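Local coordinates for ferritin like protein (Caulobacter vibrioides, PDB 3HL1) that is of unknown exact function but belongs to the ferritin-like family of helical proteins and probably binds metal, at residues D20-W24 and A83-I87; H86-D92 and T139-I144; E131-A135 and E146-A150. One frame throughout, in Å; residues are numbered along the deposited sequence.

Interaction 1. Residues D20-W24 and A83-I87; sequences DLELW and AVPHI
Pro85 lies over one face of the Trp24 indole in a CH-pi contact, with Val84 and Leu21 packed beside it where the loop meets the helix. Its CD atom stands 3.4 Å from the centroid of the five-membered ring of Trp24, only 8° off the ring normal, so the carbon sits almost squarely over the ring. CG of Pro85 reaches the same face near CD1 of Trp24, and the two side chains run roughly perpendicular to each other. The indole is brought to this place by a first torsion that sets CG of Trp24 opposite the backbone N (chi1 -176°). The far rim of the six-membered ring meets Val84, whose CG2 is 3.9 Å from CH2 of Trp24.

Val84 to Ile87 form a type II beta turn with a weak closing bond, and the turn is laid on helix 8-35, one of the long helices of this ferritin-like fold. Its central peptide is covered by Leu21, one helical turn before Trp24. CD1 of Leu21 comes to 3.4 Å from the carbonyl O of Pro85, while the same methyl packs at 3.8 Å against CG1 of Val84. The second methyl, CD2, turns to Ile87 and meets CG1 at 4.0 Å, the two side chains crossing at about a right angle. Leu21 thus splits its branches between the two ends of the turn.

The polar margin is bridged by water. One molecule donates to OD2 of Asp20 and also binds NE2 of His86 at 2.8 Å, lying in the plane of the imidazole at its edge. OD1 of Asp20 is held by Gln16, and the indole NE1 of Trp24 is bonded to the carbonyl O of Glu78, a residue preceding the turn in the same loop.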
ATOM      1  N   ASP A  20      -1.884  -3.987   5.895  1.00 30.03           N
ATOM      2  CA  ASP A  20      -2.707  -2.790   6.186  1.00 29.34           C
ATOM      3  C   ASP A  20      -2.045  -1.535   5.630  1.00 30.92           C
ATOM      4  O   ASP A  20      -2.712  -0.657   5.071  1.00 31.47           O
ATOM      5  CB  ASP A  20      -2.923  -2.611   7.671  1.00 31.60           C
ATOM      6  CG  ASP A  20      -3.886  -3.645   8.277  1.00 27.66           C
ATOM      7  OD1 ASP A  20      -4.506  -4.415   7.566  1.00 35.40           O
ATOM      8  OD2 ASP A  20      -3.884  -3.666   9.508  1.00 31.61           O
ATOM      9  N   LEU A  21      -0.720  -1.469   5.736  1.00 31.63           N
ATOM     10  CA  LEU A  21       0.002  -0.296   5.258  1.00 32.35           C
ATOM     11  C   LEU A  21      -0.029  -0.272   3.754  1.00 30.40           C
ATOM     12  O   LEU A  21      -0.353   0.761   3.142  1.00 30.11           O
ATOM     13  CB  LEU A  21       1.447  -0.275   5.778  1.00 30.37           C
ATOM     14  CG  LEU A  21       2.356   0.898   5.282  1.00 36.18           C
ATOM     15  CD1 LEU A  21       1.780   2.286   5.463  1.00 34.15           C
ATOM     16  CD2 LEU A  21       3.654   0.843   6.019  1.00 35.18           C
ATOM     17  N   GLU A  22       0.224  -1.418   3.110  1.00 31.37           N
ATOM     18  CA  GLU A  22       0.189  -1.451   1.619  1.00 32.89           C
ATOM     19  C   GLU A  22      -1.207  -1.040   1.127  1.00 34.67           C
ATOM     20  O   GLU A  22      -1.362  -0.267   0.195  1.00 33.08           O
ATOM     21  CB  GLU A  22       0.564  -2.850   1.034  1.00 34.38           C
ATOM     22  CG  GLU A  22       1.976  -3.318   1.409  1.00 35.97           C
ATOM     23  CD  GLU A  22       3.138  -2.563   0.731  1.00 34.02           C
ATOM     24  OE1 GLU A  22       2.902  -1.939  -0.320  1.00 42.56           O
ATOM     25  OE2 GLU A  22       4.295  -2.700   1.233  1.00 36.29           O
ATOM     26  N   LEU A  23      -2.233  -1.598   1.746  1.00 32.63           N
ATOM     27  CA  LEU A  23      -3.615  -1.282   1.370  1.00 32.13           C
ATOM     28  C   LEU A  23      -3.923   0.213   1.571  1.00 32.26           C
ATOM     29  O   LEU A  23      -4.586   0.864   0.724  1.00 33.25           O
ATOM     30  CB  LEU A  23      -4.594  -2.110   2.222  1.00 31.45           C
ATOM     31  CG  LEU A  23      -6.080  -1.903   1.815  1.00 41.95           C
ATOM     32  CD1 LEU A  23      -6.293  -2.247   0.341  1.00 33.24           C
ATOM     33  CD2 LEU A  23      -7.051  -2.684   2.658  1.00 37.48           C
ATOM     34  N   TRP A  24      -3.496   0.756   2.716  1.00 33.52           N
ATOM     35  CA  TRP A  24      -3.685   2.177   2.992  1.00 31.71           C
ATOM     36  C   TRP A  24      -3.193   3.079   1.845  1.00 30.77           C
ATOM     37  O   TRP A  24      -3.851   4.041   1.520  1.00 30.08           O
ATOM     38  CB  TRP A  24      -3.055   2.564   4.326  1.00 36.71           C
ATOM     39  CG  TRP A  24      -3.274   3.944   4.741  1.00 31.74           C
ATOM     40  CD1 TRP A  24      -4.190   4.387   5.632  1.00 32.06           C
ATOM     41  CD2 TRP A  24      -2.487   5.068   4.387  1.00 30.67           C
ATOM     42  NE1 TRP A  24      -4.107   5.729   5.770  1.00 32.86           N
ATOM     43  CE2 TRP A  24      -3.049   6.182   5.042  1.00 33.55           C
ATOM     44  CE3 TRP A  24      -1.387   5.262   3.528  1.00 33.26           C
ATOM     45  CZ2 TRP A  24      -2.546   7.467   4.895  1.00 34.26           C
ATOM     46  CZ3 TRP A  24      -0.880   6.553   3.387  1.00 35.75           C
ATOM     47  CH2 TRP A  24      -1.462   7.633   4.056  1.00 35.38           C
ATOM     48  N   ALA A  83      -1.991  10.459  10.368  1.00 42.50           N
ATOM     49  CA  ALA A  83      -1.749   9.077  10.758  1.00 43.39           C
ATOM     50  C   ALA A  83      -1.575   8.128   9.545  1.00 42.88           C
ATOM     51  O   ALA A  83      -2.521   7.880   8.789  1.00 37.60           O
ATOM     52  CB  ALA A  83      -2.884   8.600  11.662  1.00 43.89           C
ATOM     53  N   VAL A  84      -0.339   7.629   9.380  1.00 42.16           N
ATOM     54  CA  VAL A  84       0.035   6.614   8.408  1.00 39.30           C
ATOM     55  C   VAL A  84       0.234   5.304   9.185  1.00 37.34           C
ATOM     56  O   VAL A  84       0.970   5.288  10.176  1.00 36.83           O
ATOM     57  CB  VAL A  84       1.336   7.026   7.658  1.00 37.88           C
ATOM     58  CG1 VAL A  84       1.775   5.927   6.650  1.00 37.83           C
ATOM     59  CG2 VAL A  84       1.125   8.363   6.931  1.00 44.91           C
ATOM     60  N   PRO A  85      -0.429   4.210   8.775  1.00 35.52           N
ATOM     61  CA  PRO A  85      -0.284   2.947   9.537  1.00 38.29           C
ATOM     62  C   PRO A  85       1.164   2.509   9.765  1.00 35.68           C
ATOM     63  O   PRO A  85       1.910   2.310   8.814  1.00 34.98           O
ATOM     64  CB  PRO A  85      -1.065   1.919   8.692  1.00 41.08           C
ATOM     65  CG  PRO A  85      -2.125   2.789   7.960  1.00 42.49           C
ATOM     66  CD  PRO A  85      -1.400   4.087   7.676  1.00 34.23           C
ATOM     67  N   HIS A  86       1.569   2.426  11.035  1.00 33.39           N
ATOM     68  CA  HIS A  86       2.839   1.763  11.430  1.00 35.83           C
ATOM     69  C   HIS A  86       4.108   2.561  11.112  1.00 35.82           C
ATOM     70  O   HIS A  86       5.201   2.021  11.154  1.00 33.82           O
ATOM     71  CB  HIS A  86       2.896   0.301  10.882  1.00 34.64           C
ATOM     72  CG  HIS A  86       1.746  -0.557  11.356  1.00 35.46           C
ATOM     73  ND1 HIS A  86       1.586  -0.912  12.671  1.00 37.29           N
ATOM     74  CD2 HIS A  86       0.661  -1.043  10.708  1.00 38.79           C
ATOM     75  CE1 HIS A  86       0.460  -1.590  12.814  1.00 41.82           C
ATOM     76  NE2 HIS A  86      -0.114  -1.696  11.634  1.00 37.15           N
ATOM     77  N   ILE A  87       3.938   3.839  10.771  1.00 34.40           N
ATOM     78  CA  ILE A  87       5.055   4.730  10.439  1.00 37.05           C
ATOM     79  C   ILE A  87       5.059   5.933  11.386  1.00 35.25           C
ATOM     80  O   ILE A  87       4.043   6.573  11.600  1.00 34.28           O
ATOM     81  CB  ILE A  87       5.039   5.236   8.988  1.00 38.26           C
ATOM     82  CG1 ILE A  87       5.082   4.055   8.002  1.00 39.45           C
ATOM     83  CG2 ILE A  87       6.231   6.199   8.743  1.00 33.63           C
ATOM     84  CD1 ILE A  87       6.310   3.130   8.152  1.00 33.93           C
TER
HETATM   85  O   HOH W   1      -2.282  -3.428  11.476  1.00 39.61           O

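Interaction 2. Residues H86-D92 and T139-I144; sequences HIDFDLD and TDYGSI
His86 and Tyr141 join the two loops through their backbones. The carbonyl O of His86 accepts from N of Tyr141 at 2.9 Å, the donor standing 40° out of the carbonyl plane. Two residues on, N of Asp88 gives a straighter bond to the carbonyl O of Tyr141 (2.8 Å, 165° at the hydrogen). Together they frame a single beta bridge between Ile87 and Tyr141, a short sheet-like link in a chain without regular strands. The imidazole of His86 adds a side-chain bond: ND1 donates to the carbonyl O of Thr139 at 2.8 Å, with that oxygen close to the ring plane, and makes a weaker bond with OG1 of Thr139.

Packing is closest round Gly142. The acid group of Asp92 lies against this glycine, its OD2 2.5 Å from O of Gly142, a separation at which the acid probably carries a proton. OD1 of Asp92 packs 3.1 Å from CA of Gly142. CD1 of Leu91 rests on the peptide between Tyr141 and Gly142. CD1 of Ile87 lies 3.6 Å from C of Ser143.

The looser part is between the Asp88 and Asp140 side chains, where CB of Asp88 merely approaches CB of Asp140 at 4.0 Å; OD1 of Asp88 is engaged within its own loop, in an Asx turn with N of Asp90. Thr139 is solvent-exposed but bonded.

Among the helices, OG of Ser143 accepts from N of Glu146, capping the start of helix 144-157, Phe89 packs on Leu120 of helix 112-121, and Ile144 rests on Leu21 of helix 8-35.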
ATOM      1  N   HIS A  86       1.569   2.426  11.035  1.00 33.39           N
ATOM      2  CA  HIS A  86       2.839   1.763  11.430  1.00 35.83           C
ATOM      3  C   HIS A  86       4.108   2.561  11.112  1.00 35.82           C
ATOM      4  O   HIS A  86       5.201   2.021  11.154  1.00 33.82           O
ATOM      5  CB  HIS A  86       2.896   0.301  10.882  1.00 34.64           C
ATOM      6  CG  HIS A  86       1.746  -0.557  11.356  1.00 35.46           C
ATOM      7  ND1 HIS A  86       1.586  -0.912  12.671  1.00 37.29           N
ATOM      8  CD2 HIS A  86       0.661  -1.043  10.708  1.00 38.79           C
ATOM      9  CE1 HIS A  86       0.460  -1.590  12.814  1.00 41.82           C
ATOM     10  NE2 HIS A  86      -0.114  -1.696  11.634  1.00 37.15           N
ATOM     11  N   ILE A  87       3.938   3.839  10.771  1.00 34.40           N
ATOM     12  CA  ILE A  87       5.055   4.730  10.439  1.00 37.05           C
ATOM     13  C   ILE A  87       5.059   5.933  11.386  1.00 35.25           C
ATOM     14  O   ILE A  87       4.043   6.573  11.600  1.00 34.28           O
ATOM     15  CB  ILE A  87       5.039   5.236   8.988  1.00 38.26           C
ATOM     16  CG1 ILE A  87       5.082   4.055   8.002  1.00 39.45           C
ATOM     17  CG2 ILE A  87       6.231   6.199   8.743  1.00 33.63           C
ATOM     18  CD1 ILE A  87       6.310   3.130   8.152  1.00 33.93           C
ATOM     19  N   ASP A  88       6.191   6.140  12.018  1.00 35.62           N
ATOM     20  CA  ASP A  88       6.455   7.326  12.880  1.00 34.61           C
ATOM     21  C   ASP A  88       7.700   8.055  12.393  1.00 32.10           C
ATOM     22  O   ASP A  88       8.823   7.620  12.622  1.00 32.25           O
ATOM     23  CB  ASP A  88       6.696   6.837  14.308  1.00 32.98           C
ATOM     24  CG  ASP A  88       6.839   7.975  15.324  1.00 45.42           C
ATOM     25  OD1 ASP A  88       6.733   9.180  14.952  1.00 39.60           O
ATOM     26  OD2 ASP A  88       7.086   7.631  16.503  1.00 45.36           O
ATOM     27  N   PHE A  89       7.510   9.197  11.747  1.00 32.94           N
ATOM     28  CA  PHE A  89       8.630   9.930  11.160  1.00 35.31           C
ATOM     29  C   PHE A  89       9.517  10.573  12.237  1.00 33.79           C
ATOM     30  O   PHE A  89      10.653  10.936  11.960  1.00 35.24           O
ATOM     31  CB  PHE A  89       8.128  10.950  10.132  1.00 33.63           C
ATOM     32  CG  PHE A  89       7.402  10.305   8.975  1.00 31.71           C
ATOM     33  CD1 PHE A  89       8.058   9.434   8.143  1.00 38.11           C
ATOM     34  CD2 PHE A  89       6.057  10.539   8.759  1.00 32.01           C
ATOM     35  CE1 PHE A  89       7.402   8.821   7.082  1.00 33.92           C
ATOM     36  CE2 PHE A  89       5.364   9.912   7.713  1.00 33.62           C
ATOM     37  CZ  PHE A  89       6.043   9.040   6.869  1.00 28.98           C
ATOM     38  N   ASP A  90       8.973  10.671  13.448  1.00 34.36           N
ATOM     39  CA  ASP A  90       9.672  11.221  14.613  1.00 38.41           C
ATOM     40  C   ASP A  90      10.819  10.311  14.958  1.00 38.20           C
ATOM     41  O   ASP A  90      11.702  10.686  15.701  1.00 38.70           O
ATOM     42  CB  ASP A  90       8.789  11.280  15.869  1.00 38.53           C
ATOM     43  CG  ASP A  90       7.682  12.315  15.795  1.00 49.32           C
ATOM     44  OD1 ASP A  90       7.744  13.245  14.962  1.00 45.50           O
ATOM     45  OD2 ASP A  90       6.744  12.195  16.620  1.00 56.83           O
ATOM     46  N   LEU A  91      10.788   9.078  14.470  1.00 36.53           N
ATOM     47  CA  LEU A  91      11.895   8.162  14.712  1.00 35.03           C
ATOM     48  C   LEU A  91      13.131   8.473  13.860  1.00 35.56           C
ATOM     49  O   LEU A  91      14.216   7.966  14.118  1.00 33.73           O
ATOM     50  CB  LEU A  91      11.468   6.713  14.494  1.00 34.81           C
ATOM     51  CG  LEU A  91      10.361   6.172  15.402  1.00 35.47           C
ATOM     52  CD1 LEU A  91       9.921   4.817  14.957  1.00 33.81           C
ATOM     53  CD2 LEU A  91      10.878   6.107  16.852  1.00 36.09           C
ATOM     54  N   ASP A  92      12.953   9.261  12.814  1.00 32.99           N
ATOM     55  CA  ASP A  92      13.985   9.456  11.819  1.00 33.10           C
ATOM     56  C   ASP A  92      14.742  10.759  12.073  1.00 36.18           C
ATOM     57  O   ASP A  92      14.185  11.709  12.587  1.00 36.67           O
ATOM     58  CB  ASP A  92      13.338   9.536  10.425  1.00 30.83           C
ATOM     59  CG  ASP A  92      12.559   8.296  10.061  1.00 32.96           C
ATOM     60  OD1 ASP A  92      12.957   7.218  10.555  1.00 29.76           O
ATOM     61  OD2 ASP A  92      11.560   8.397   9.303  1.00 30.53           O
ATOM     62  N   THR A 139       5.560  -1.648  16.852  1.00 41.06           N
ATOM     63  CA  THR A 139       4.452  -1.440  15.947  1.00 45.62           C
ATOM     64  C   THR A 139       4.692  -0.281  14.955  1.00 42.51           C
ATOM     65  O   THR A 139       4.057  -0.261  13.906  1.00 44.20           O
ATOM     66  CB  THR A 139       3.093  -1.200  16.703  1.00 44.82           C
ATOM     67  OG1 THR A 139       2.077  -0.872  15.736  1.00 60.15           O
ATOM     68  CG2 THR A 139       3.206  -0.076  17.693  1.00 45.87           C
ATOM     69  N   ASP A 140       5.556   0.673  15.310  1.00 39.63           N
ATOM     70  CA  ASP A 140       5.860   1.823  14.493  1.00 36.65           C
ATOM     71  C   ASP A 140       7.320   1.835  14.088  1.00 32.81           C
ATOM     72  O   ASP A 140       8.245   1.588  14.891  1.00 32.57           O
ATOM     73  CB  ASP A 140       5.539   3.125  15.212  1.00 39.03           C
ATOM     74  CG  ASP A 140       4.042   3.379  15.372  1.00 43.99           C
ATOM     75  OD1 ASP A 140       3.282   3.087  14.461  1.00 45.91           O
ATOM     76  OD2 ASP A 140       3.637   3.978  16.395  1.00 56.70           O
ATOM     77  N   TYR A 141       7.534   2.162  12.823  1.00 33.38           N
ATOM     78  CA  TYR A 141       8.865   2.197  12.263  1.00 30.41           C
ATOM     79  C   TYR A 141       9.106   3.547  11.558  1.00 30.57           C
ATOM     80  O   TYR A 141       8.178   4.285  11.262  1.00 30.23           O
ATOM     81  CB  TYR A 141       9.010   0.998  11.284  1.00 33.79           C
ATOM     82  CG  TYR A 141       8.809  -0.377  11.893  1.00 31.30           C
ATOM     83  CD1 TYR A 141       7.545  -0.983  11.960  1.00 31.91           C
ATOM     84  CD2 TYR A 141       9.880  -1.077  12.403  1.00 31.31           C
ATOM     85  CE1 TYR A 141       7.384  -2.212  12.535  1.00 32.00           C
ATOM     86  CE2 TYR A 141       9.731  -2.327  12.957  1.00 31.14           C
ATOM     87  CZ  TYR A 141       8.481  -2.894  13.028  1.00 31.43           C
ATOM     88  OH  TYR A 141       8.394  -4.144  13.615  1.00 28.62           O
ATOM     89  N   GLY A 142      10.370   3.853  11.265  1.00 29.34           N
ATOM     90  CA  GLY A 142      10.708   5.114  10.611  1.00 30.90           C
ATOM     91  C   GLY A 142      10.532   5.141   9.108  1.00 31.15           C
ATOM     92  O   GLY A 142      10.592   6.188   8.494  1.00 30.85           O
ATOM     93  N   SER A 143      10.330   3.960   8.519  1.00 33.04           N
ATOM     94  CA  SER A 143      10.191   3.790   7.065  1.00 31.43           C
ATOM     95  C   SER A 143       9.588   2.413   6.783  1.00 30.18           C
ATOM     96  O   SER A 143       9.631   1.547   7.634  1.00 32.48           O
ATOM     97  CB  SER A 143      11.568   3.828   6.382  1.00 28.86           C
ATOM     98  OG  SER A 143      12.456   2.807   6.881  1.00 29.95           O
ATOM     99  N   ILE A 144       9.111   2.213   5.560  1.00 30.66           N
ATOM    100  CA  ILE A 144       8.583   0.937   5.133  1.00 34.09           C
ATOM    101  C   ILE A 144       9.689  -0.084   5.088  1.00 30.53           C
ATOM    102  O   ILE A 144       9.495  -1.220   5.494  1.00 34.19           O
ATOM    103  CB  ILE A 144       7.893   1.037   3.742  1.00 34.18           C
ATOM    104  CG1 ILE A 144       6.636   1.882   3.871  1.00 35.88           C
ATOM    105  CG2 ILE A 144       7.586  -0.353   3.223  1.00 36.81           C
ATOM    106  CD1 ILE A 144       5.895   2.116   2.520  1.00 38.56           C
TER

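Interaction 3. Residues E131-A135 and E146-A150; sequences EPDLA and EFYDA
Glu146 reaches from the first turn of helix 144-157 to the loop 131-135, fastening an irregular segment of the ferritin-like fold to the helix it precedes. From CB the chain runs extended: CG is anti to the backbone N (chi1 -174°) and the next torsion is likewise anti. CG passes alongside Pro132, 3.9 Å from its CB, and CD follows over CA of the same residue. At the tip OE2 accepts from N of Asp133 at 3.0 Å with an almost straight bond (171°), the donor coming from the anti side of the carboxylate, 25° out of its plane. The other oxygen, OE1, has a salt bridge to Arg130 and a bond from N of Gly142, so both ends of the carboxylate are held and its rotation is probably fixed.

CG of Pro132 meets OD2 of Asp149 at 3.3 Å, while OD1 of Asp149 forms a salt bridge with Arg152. Further on, CD2 of Leu134 packs over the backbone of Ala150, 3.8 Å from its CA. The loop also braces itself through an Asx turn: OD1 of Asp133 receives N of Ala135 at 3.2 Å.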
ATOM      1  N   GLU A 131      19.168   2.540  13.310  1.00 48.18           N
ATOM      2  CA  GLU A 131      19.267   1.097  13.417  1.00 50.26           C
ATOM      3  C   GLU A 131      17.833   0.531  13.474  1.00 46.56           C
ATOM      4  O   GLU A 131      17.043   0.988  14.293  1.00 46.94           O
ATOM      5  CB  GLU A 131      20.060   0.716  14.679  1.00 52.74           C
ATOM      6  CG  GLU A 131      21.564   0.671  14.450  1.00 60.44           C
ATOM      7  CD  GLU A 131      21.932  -0.419  13.459  1.00 68.90           C
ATOM      8  OE1 GLU A 131      21.532  -1.582  13.682  1.00 73.20           O
ATOM      9  OE2 GLU A 131      22.597  -0.113  12.452  1.00 72.44           O
ATOM     10  N   PRO A 132      17.502  -0.449  12.599  1.00 46.18           N
ATOM     11  CA  PRO A 132      16.170  -1.048  12.612  1.00 43.31           C
ATOM     12  C   PRO A 132      15.870  -1.620  13.970  1.00 42.70           C
ATOM     13  O   PRO A 132      16.759  -2.251  14.577  1.00 40.94           O
ATOM     14  CB  PRO A 132      16.272  -2.165  11.573  1.00 45.58           C
ATOM     15  CG  PRO A 132      17.388  -1.725  10.668  1.00 49.77           C
ATOM     16  CD  PRO A 132      18.348  -1.033  11.534  1.00 44.51           C
ATOM     17  N   ASP A 133      14.672  -1.351  14.472  1.00 41.54           N
ATOM     18  CA  ASP A 133      14.252  -1.879  15.758  1.00 41.03           C
ATOM     19  C   ASP A 133      13.634  -3.238  15.465  1.00 41.47           C
ATOM     20  O   ASP A 133      12.549  -3.335  14.849  1.00 37.22           O
ATOM     21  CB  ASP A 133      13.258  -0.976  16.430  1.00 41.53           C
ATOM     22  CG  ASP A 133      12.981  -1.398  17.841  1.00 38.83           C
ATOM     23  OD1 ASP A 133      13.276  -2.573  18.202  1.00 40.39           O
ATOM     24  OD2 ASP A 133      12.441  -0.559  18.570  1.00 43.03           O
ATOM     25  N   LEU A 134      14.348  -4.284  15.880  1.00 39.29           N
ATOM     26  CA  LEU A 134      14.006  -5.655  15.503  1.00 38.18           C
ATOM     27  C   LEU A 134      13.154  -6.388  16.541  1.00 37.42           C
ATOM     28  O   LEU A 134      12.872  -7.597  16.357  1.00 39.88           O
ATOM     29  CB  LEU A 134      15.294  -6.466  15.198  1.00 36.92           C
ATOM     30  CG  LEU A 134      16.213  -5.858  14.118  1.00 39.22           C
ATOM     31  CD1 LEU A 134      17.476  -6.691  13.950  1.00 45.75           C
ATOM     32  CD2 LEU A 134      15.464  -5.713  12.792  1.00 42.74           C
ATOM     33  N   ALA A 135      12.753  -5.710  17.607  1.00 34.87           N
ATOM     34  CA  ALA A 135      11.952  -6.318  18.664  1.00 34.05           C
ATOM     35  C   ALA A 135      10.511  -6.664  18.114  1.00 38.21           C
ATOM     36  O   ALA A 135       9.940  -5.909  17.321  1.00 37.68           O
ATOM     37  CB  ALA A 135      11.879  -5.378  19.850  1.00 31.25           C
ATOM     38  N   GLU A 146      12.322  -0.233   6.940  1.00 31.61           N
ATOM     39  CA  GLU A 146      12.636  -0.719   8.281  1.00 32.51           C
ATOM     40  C   GLU A 146      11.618  -1.761   8.753  1.00 30.86           C
ATOM     41  O   GLU A 146      11.943  -2.769   9.421  1.00 35.13           O
ATOM     42  CB  GLU A 146      12.653   0.429   9.290  1.00 33.06           C
ATOM     43  CG  GLU A 146      13.116  -0.025  10.684  1.00 32.27           C
ATOM     44  CD  GLU A 146      12.905   1.004  11.805  1.00 36.82           C
ATOM     45  OE1 GLU A 146      12.674   2.188  11.502  1.00 32.81           O
ATOM     46  OE2 GLU A 146      12.996   0.605  13.003  1.00 36.20           O
ATOM     47  N   PHE A 147      10.356  -1.483   8.494  1.00 30.75           N
ATOM     48  CA  PHE A 147       9.284  -2.465   8.783  1.00 28.89           C
ATOM     49  C   PHE A 147       9.666  -3.822   8.138  1.00 28.78           C
ATOM     50  O   PHE A 147       9.651  -4.873   8.804  1.00 29.89           O
ATOM     51  CB  PHE A 147       7.954  -1.961   8.211  1.00 32.48           C
ATOM     52  CG  PHE A 147       6.703  -2.715   8.738  1.00 35.01           C
ATOM     53  CD1 PHE A 147       6.691  -4.085   8.902  1.00 47.23           C
ATOM     54  CD2 PHE A 147       5.563  -2.023   9.054  1.00 47.18           C
ATOM     55  CE1 PHE A 147       5.575  -4.742   9.400  1.00 47.91           C
ATOM     56  CE2 PHE A 147       4.447  -2.686   9.552  1.00 51.09           C
ATOM     57  CZ  PHE A 147       4.478  -4.044   9.736  1.00 41.17           C
ATOM     58  N   TYR A 148       9.995  -3.823   6.844  1.00 31.78           N
ATOM     59  CA  TYR A 148      10.396  -5.061   6.182  1.00 32.56           C
ATOM     60  C   TYR A 148      11.680  -5.685   6.690  1.00 33.81           C
ATOM     61  O   TYR A 148      11.783  -6.911   6.676  1.00 29.34           O
ATOM     62  CB  TYR A 148      10.373  -4.947   4.655  1.00 35.62           C
ATOM     63  CG  TYR A 148       8.958  -4.927   4.131  1.00 33.58           C
ATOM     64  CD1 TYR A 148       8.143  -6.065   4.222  1.00 34.75           C
ATOM     65  CD2 TYR A 148       8.398  -3.786   3.587  1.00 33.99           C
ATOM     66  CE1 TYR A 148       6.831  -6.047   3.763  1.00 32.76           C
ATOM     67  CE2 TYR A 148       7.076  -3.776   3.108  1.00 32.25           C
ATOM     68  CZ  TYR A 148       6.307  -4.918   3.218  1.00 33.01           C
ATOM     69  OH  TYR A 148       5.021  -4.924   2.794  1.00 33.42           O
ATOM     70  N   ASP A 149      12.653  -4.877   7.131  1.00 33.36           N
ATOM     71  CA  ASP A 149      13.805  -5.410   7.827  1.00 35.24           C
ATOM     72  C   ASP A 149      13.472  -6.254   9.065  1.00 34.97           C
ATOM     73  O   ASP A 149      14.077  -7.327   9.288  1.00 33.01           O
ATOM     74  CB  ASP A 149      14.669  -4.260   8.340  1.00 37.48           C
ATOM     75  CG  ASP A 149      15.618  -3.719   7.315  1.00 46.88           C
ATOM     76  OD1 ASP A 149      15.713  -4.233   6.186  1.00 50.81           O
ATOM     77  OD2 ASP A 149      16.303  -2.757   7.691  1.00 52.75           O
ATOM     78  N   ALA A 150      12.609  -5.704   9.925  1.00 34.12           N
ATOM     79  CA  ALA A 150      12.105  -6.412  11.120  1.00 33.65           C
ATOM     80  C   ALA A 150      11.375  -7.678  10.690  1.00 33.36           C
ATOM     81  O   ALA A 150      11.585  -8.767  11.239  1.00 34.45           O
ATOM     82  CB  ALA A 150      11.183  -5.517  11.911  1.00 33.31           C
TER

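Interactions 1 and 3 hold loops to helices, whereas interaction 2 joins two loops. Measured from contact centre to chain centre, interaction 1 lies at about 7 Å and is chiefly apolar, with water only at its margin. Interactions 2 and 3 are farther out, at about 15 and 18 Å: interaction 2 rests on several hydrogen bonds, and interaction 3 combines one with proline and leucine packing. Interactions 1 and 2 share His86 and Ile87, so a single loop is held to helix 8-35 and to the 139-144 loop at once. Interaction 3 holds the start of the helix that interaction 2 caps. Tyr141 packs against Asp133, Glu146 and Ala150, and Glu22 OE2 probably hydrogen-bonds Tyr148 OH (2.8 Å).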